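PDB 5UK3: uncharacterized protein from Tetranychus urticae, which probably catalyses, as a cyanase, the reaction of cyanate with bicarbonate to give ammonia and carbon dioxide. Local coordinates for residues I132-N137 and V142-D147; Q37-Q40 and N45-W48. All coordinates share one frame; numbering follows the deposited sequence.

Contact 1 (I132-N137 and V142-D147)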
loop_
_atom_site.group_PDB
_atom_site.type_symbol
_atom_site.label_atom_id
_atom_site.label_comp_id
_atom_site.label_asym_id
_atom_site.label_seq_id
_atom_site.Cartn_x
_atom_site.Cartn_y
_atom_site.Cartn_z
ATOM N N ILE I 132 -2.721 31.031 -5.560
ATOM C CA ILE I 132 -2.999 30.414 -6.836
ATOM C C ILE I 132 -3.856 31.373 -7.637
ATOM O O ILE I 132 -4.630 32.128 -7.097
ATOM C CB ILE I 132 -3.792 29.101 -6.730
ATOM C CG1 ILE I 132 -3.349 28.205 -5.563
ATOM C CG2 ILE I 132 -3.735 28.315 -8.037
ATOM C CD1 ILE I 132 -1.904 27.872 -5.613
ATOM N N ASP I 133 -3.691 31.329 -8.946
ATOM C CA ASP I 133 -4.517 32.064 -9.874
ATOM C C ASP I 133 -4.730 31.196 -11.092
ATOM O O ASP I 133 -3.813 30.453 -11.470
ATOM C CB ASP I 133 -3.771 33.319 -10.249
ATOM C CG ASP I 133 -4.543 34.179 -11.195
ATOM O OD1 ASP I 133 -5.621 34.684 -10.768
ATOM O OD2 ASP I 133 -4.075 34.365 -12.358
ATOM N N VAL I 134 -5.910 31.204 -11.687
ATOM C CA VAL I 134 -6.179 30.316 -12.829
ATOM C C VAL I 134 -7.060 30.986 -13.816
ATOM O O VAL I 134 -7.959 31.661 -13.460
ATOM C CB VAL I 134 -6.731 28.945 -12.404
ATOM C CG1 VAL I 134 -8.046 29.040 -11.718
ATOM C CG2 VAL I 134 -6.858 28.020 -13.599
ATOM N N THR I 135 -6.702 30.867 -15.074
ATOM C CA THR I 135 -7.107 31.824 -16.118
ATOM C C THR I 135 -7.217 31.125 -17.453
ATOM O O THR I 135 -6.375 30.290 -17.785
ATOM C CB THR I 135 -6.053 32.955 -16.303
ATOM O OG1 THR I 135 -5.702 33.517 -15.035
ATOM C CG2 THR I 135 -6.572 34.068 -17.185
ATOM N N LYS I 136 -8.228 31.492 -18.227
ATOM C CA LYS I 136 -8.306 31.143 -19.648
ATOM C C LYS I 136 -7.702 32.301 -20.388
ATOM O O LYS I 136 -8.158 33.425 -20.228
ATOM C CB LYS I 136 -9.765 30.977 -20.036
ATOM C CG LYS I 136 -10.012 30.567 -21.461
ATOM C CD LYS I 136 -11.498 30.277 -21.629
ATOM C CE LYS I 136 -11.792 29.708 -23.002
ATOM N NZ LYS I 136 -13.235 29.400 -23.124
ATOM N N ASN I 137 -6.645 32.050 -21.136
ATOM C CA ASN I 137 -5.993 33.104 -21.879
ATOM C C ASN I 137 -6.398 32.987 -23.325
ATOM O O ASN I 137 -7.129 32.074 -23.691
ATOM C CB ASN I 137 -4.472 33.046 -21.721
ATOM C CG ASN I 137 -3.822 32.001 -22.603
ATOM O OD1 ASN I 137 -4.480 31.104 -23.119
ATOM N ND2 ASN I 137 -2.513 32.111 -22.770
ATOM N N VAL I 142 -5.199 26.728 -20.404
ATOM C CA VAL I 142 -5.370 26.857 -18.984
ATOM C C VAL I 142 -4.084 27.402 -18.434
ATOM O O VAL I 142 -3.031 26.827 -18.652
ATOM C CB VAL I 142 -5.615 25.513 -18.307
ATOM C CG1 VAL I 142 -5.960 25.712 -16.845
ATOM C CG2 VAL I 142 -6.746 24.775 -18.989
ATOM N N ILE I 143 -4.148 28.520 -17.755
ATOM C CA ILE I 143 -2.959 29.144 -17.239
ATOM C C ILE I 143 -3.048 29.260 -15.761
ATOM O O ILE I 143 -3.872 29.987 -15.232
ATOM C CB ILE I 143 -2.740 30.498 -17.911
ATOM C CG1 ILE I 143 -2.338 30.166 -19.345
ATOM C CG2 ILE I 143 -1.670 31.308 -17.194
ATOM C CD1 ILE I 143 -2.151 31.306 -20.255
ATOM N N LEU I 144 -2.173 28.541 -15.115
ATOM C CA LEU I 144 -2.220 28.336 -13.699
ATOM C C LEU I 144 -0.985 29.002 -13.147
ATOM O O LEU I 144 0.111 28.602 -13.490
ATOM C CB LEU I 144 -2.241 26.826 -13.444
ATOM C CG LEU I 144 -2.194 26.312 -12.021
ATOM C CD1 LEU I 144 -3.441 26.812 -11.349
ATOM C CD2 LEU I 144 -2.146 24.803 -11.810
ATOM N N ARG I 145 -1.146 30.018 -12.320
ATOM C CA ARG I 145 -0.011 30.746 -11.742
ATOM C C ARG I 145 0.021 30.543 -10.248
ATOM O O ARG I 145 -0.941 30.802 -9.581
ATOM C CB ARG I 145 -0.155 32.225 -12.054
ATOM C CG ARG I 145 0.904 33.130 -11.470
ATOM C CD ARG I 145 0.663 34.565 -11.941
ATOM N NE ARG I 145 1.801 35.473 -11.721
ATOM C CZ ARG I 145 2.161 35.990 -10.547
ATOM N NH1 ARG I 145 1.484 35.719 -9.416
ATOM N NH2 ARG I 145 3.208 36.792 -10.478
ATOM N N ILE I 146 1.132 30.060 -9.737
ATOM C CA ILE I 146 1.287 29.771 -8.319
ATOM C C ILE I 146 2.365 30.694 -7.761
ATOM O O ILE I 146 3.459 30.735 -8.305
ATOM C CB ILE I 146 1.673 28.297 -8.105
ATOM C CG1 ILE I 146 0.588 27.384 -8.679
ATOM C CG2 ILE I 146 1.874 28.022 -6.623
ATOM C CD1 ILE I 146 0.930 25.911 -8.659
ATOM N N ASP I 147 2.080 31.378 -6.654
ATOM C CA ASP I 147 2.975 32.417 -6.103
ATOM C C ASP I 147 3.192 32.148 -4.610
ATOM O O ASP I 147 2.363 32.492 -3.786
ATOM C CB ASP I 147 2.346 33.796 -6.358
ATOM C CG ASP I 147 3.090 34.952 -5.662
ATOM O OD1 ASP I 147 4.115 34.690 -4.992
ATOM O OD2 ASP I 147 2.634 36.133 -5.772
#

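Contact 2 (Q37-Q40 and N45-W48)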
loop_
_atom_site.group_PDB
_atom_site.type_symbol
_atom_site.label_atom_id
_atom_site.label_comp_id
_atom_site.label_asym_id
_atom_site.label_seq_id
_atom_site.Cartn_x
_atom_site.Cartn_y
_atom_site.Cartn_z
ATOM N N GLN I 37 -16.943 36.089 -10.778
ATOM C CA GLN I 37 -17.845 37.153 -10.354
ATOM C C GLN I 37 -17.826 37.348 -8.845
ATOM O O GLN I 37 -17.722 38.481 -8.368
ATOM C CB GLN I 37 -19.291 36.905 -10.824
ATOM C CG GLN I 37 -19.507 37.192 -12.314
ATOM C CD GLN I 37 -20.754 36.521 -12.904
ATOM O OE1 GLN I 37 -21.561 35.889 -12.190
ATOM N NE2 GLN I 37 -20.909 36.643 -14.217
ATOM N N MET I 38 -17.977 36.260 -8.093
ATOM C CA MET I 38 -18.020 36.359 -6.630
ATOM C C MET I 38 -16.756 37.027 -6.093
ATOM O O MET I 38 -16.799 37.767 -5.149
ATOM C CB MET I 38 -18.213 34.976 -6.002
ATOM C CG MET I 38 -19.601 34.423 -6.169
ATOM S SD MET I 38 -19.794 32.895 -5.241
ATOM C CE MET I 38 -19.716 33.453 -3.526
ATOM N N ALA I 39 -15.631 36.630 -6.652
ATOM C CA ALA I 39 -14.340 37.101 -6.198
ATOM C C ALA I 39 -14.182 38.580 -6.457
ATOM O O ALA I 39 -13.669 39.296 -5.632
ATOM C CB ALA I 39 -13.247 36.324 -6.902
ATOM N N GLN I 40 -14.641 39.032 -7.608
ATOM C CA GLN I 40 -14.528 40.423 -7.932
ATOM C C GLN I 40 -15.429 41.265 -7.075
ATOM O O GLN I 40 -15.062 42.371 -6.731
ATOM C CB GLN I 40 -14.823 40.613 -9.382
ATOM C CG GLN I 40 -14.279 41.844 -10.045
ATOM C CD GLN I 40 -14.141 41.569 -11.543
ATOM O OE1 GLN I 40 -14.314 40.404 -12.027
ATOM N NE2 GLN I 40 -13.869 42.632 -12.309
ATOM N N ASN I 45 -9.026 36.851 -3.695
ATOM C CA ASN I 45 -8.468 35.901 -4.623
ATOM C C ASN I 45 -9.515 34.851 -4.999
ATOM O O ASN I 45 -10.105 34.233 -4.139
ATOM C CB ASN I 45 -7.256 35.172 -3.999
ATOM C CG ASN I 45 -6.561 34.253 -4.972
ATOM O OD1 ASN I 45 -6.335 34.593 -6.159
ATOM N ND2 ASN I 45 -6.249 33.079 -4.526
ATOM N N LYS I 46 -9.705 34.627 -6.294
ATOM C CA LYS I 46 -10.701 33.683 -6.801
ATOM C C LYS I 46 -10.546 32.254 -6.267
ATOM O O LYS I 46 -11.532 31.657 -5.846
ATOM C CB LYS I 46 -10.663 33.668 -8.333
ATOM C CG LYS I 46 -11.876 33.024 -8.968
ATOM C CD LYS I 46 -11.516 32.240 -10.192
ATOM C CE LYS I 46 -10.982 33.102 -11.299
ATOM N NZ LYS I 46 -10.563 32.220 -12.409
ATOM N N VAL I 47 -9.328 31.716 -6.328
ATOM C CA VAL I 47 -9.077 30.332 -5.975
ATOM C C VAL I 47 -9.238 30.169 -4.486
ATOM O O VAL I 47 -9.786 29.153 -4.030
ATOM C CB VAL I 47 -7.682 29.864 -6.391
ATOM C CG1 VAL I 47 -7.327 28.515 -5.824
ATOM C CG2 VAL I 47 -7.579 29.785 -7.910
ATOM N N TRP I 48 -8.774 31.148 -3.706
ATOM C CA TRP I 48 -8.891 31.051 -2.235
ATOM C C TRP I 48 -10.371 31.023 -1.844
ATOM O O TRP I 48 -10.781 30.184 -1.023
ATOM C CB TRP I 48 -8.216 32.220 -1.563
ATOM C CG TRP I 48 -8.453 32.324 -0.134
ATOM C CD1 TRP I 48 -7.777 31.683 0.824
ATOM C CD2 TRP I 48 -9.409 33.150 0.535
ATOM N NE1 TRP I 48 -8.252 32.027 2.064
ATOM C CE2 TRP I 48 -9.243 32.946 1.914
ATOM C CE3 TRP I 48 -10.371 34.044 0.103
ATOM C CZ2 TRP I 48 -10.021 33.580 2.869
ATOM C CZ3 TRP I 48 -11.136 34.684 1.029
ATOM C CH2 TRP I 48 -10.977 34.438 2.409
#

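Contact 1 (I132-N137 and V142-D147)
I132 and L144 meet on the aliphatic face of a β-hairpin formed by strands 123-136 and 141-152. I132 CG2 lies 3.6 Å from L144 CD1, the two side chains running alongside each other. With CG anti to the backbone N (chi1 176°), L144 turns CD1 over strand 123-136, where it also meets V134 CB at 4.1 Å. I132 CD1 goes the other way, to I146 CG2 at 3.9 Å. V134 and V142 extend this packed face toward the turn, and I115 of a neighbouring subunit packs on V134.

Backbone bonds hold the pair in antiparallel register. D133 and R145 exchange two, with R145 N 2.8 Å from D133 O. I143 N lies 2.8 Å from T135 O; the return bond from T135 N is weak.

On the other face D133, T135 and R145 are looser and partly exposed, while I143 is buried, with R145 of the same neighbouring subunit packed on it. D133 OD2 stays 6.0 Å from R145 NE, too far for a salt bridge. At the turn, N137 OD1 accepts a bond from R141 N. With an alanine in place of N137, the R141 N-H would probably lose this acceptor and the turn would be less fixed.

Cohesion thus comes from main-chain bonds and aliphatic packing, not from charge pairing between the strands.

Contact 2 (Q37-Q40 and N45-W48)
Helices 35-42 and 46-53, joined by a short turn, are consistent with the helix-turn-helix of the N-terminal domain, which belongs to the XRE-like group. The contact closes the two helices on each other just across that turn. A39 on the first helix carries it, against K46 at the start of the second.

The methyl of A39 points toward the start of helix 46-53 and meets the backbone of K46. A39 CB lies 3.7 Å from K46 CA and 4.0 Å from K46 CB. The main chain of N45 is a little further, with its C 4.4 Å from A39 CB. The CA atoms of A39 and K46 are only 5.0 Å apart. A small side chain suits so close an approach, and alanine or glycine is common at this place in helix-turn-helix motifs. The buried area is small, 78 Å² in all, and the touch is van der Waals contact of the methyl with K46 and the main chain of N45.

N45 is the N-cap residue of helix 46-53. M38, next to A39, turns to L49 and L53 of that helix and helps to fill the domain core.

K46 uses only its base against A39. Its CG is anti to the backbone N (chi1 -164°), which lays CG beside the methyl. The chain then bends at chi2 and chi3 and carries the ammonium away from the first helix. There it forms a salt bridge with E119 of a neighbouring subunit, besides a probable bond to strand 123-136. The carboxylate would be expected to help offset the charge of this buried lysine. The outermost K46 atom still near the methyl is CG, 4.1 Å from A39 CB.

In the fold
Contact 2 lies in the N-terminal helical domain and contact 1 in the C-terminal hairpin. Their centres are about 13 Å apart, and they touch directly. K46 NZ is 2.9 Å from V134 O, a probable hydrogen bond between the two domains. V47 packs beside it, with CG1 3.7 Å from I132 CB and CG2 3.9 Å from V134 CG1. The start of helix 46-53 therefore lies against strand 123-136. The same neighbouring subunit reaches both contacts. Its I115 also packs on K46 and V47, bridging the two contacts, and one of its strands continues the sheet beyond residues 142-147. Contact 2 also meets a third subunit, through N45 and W48.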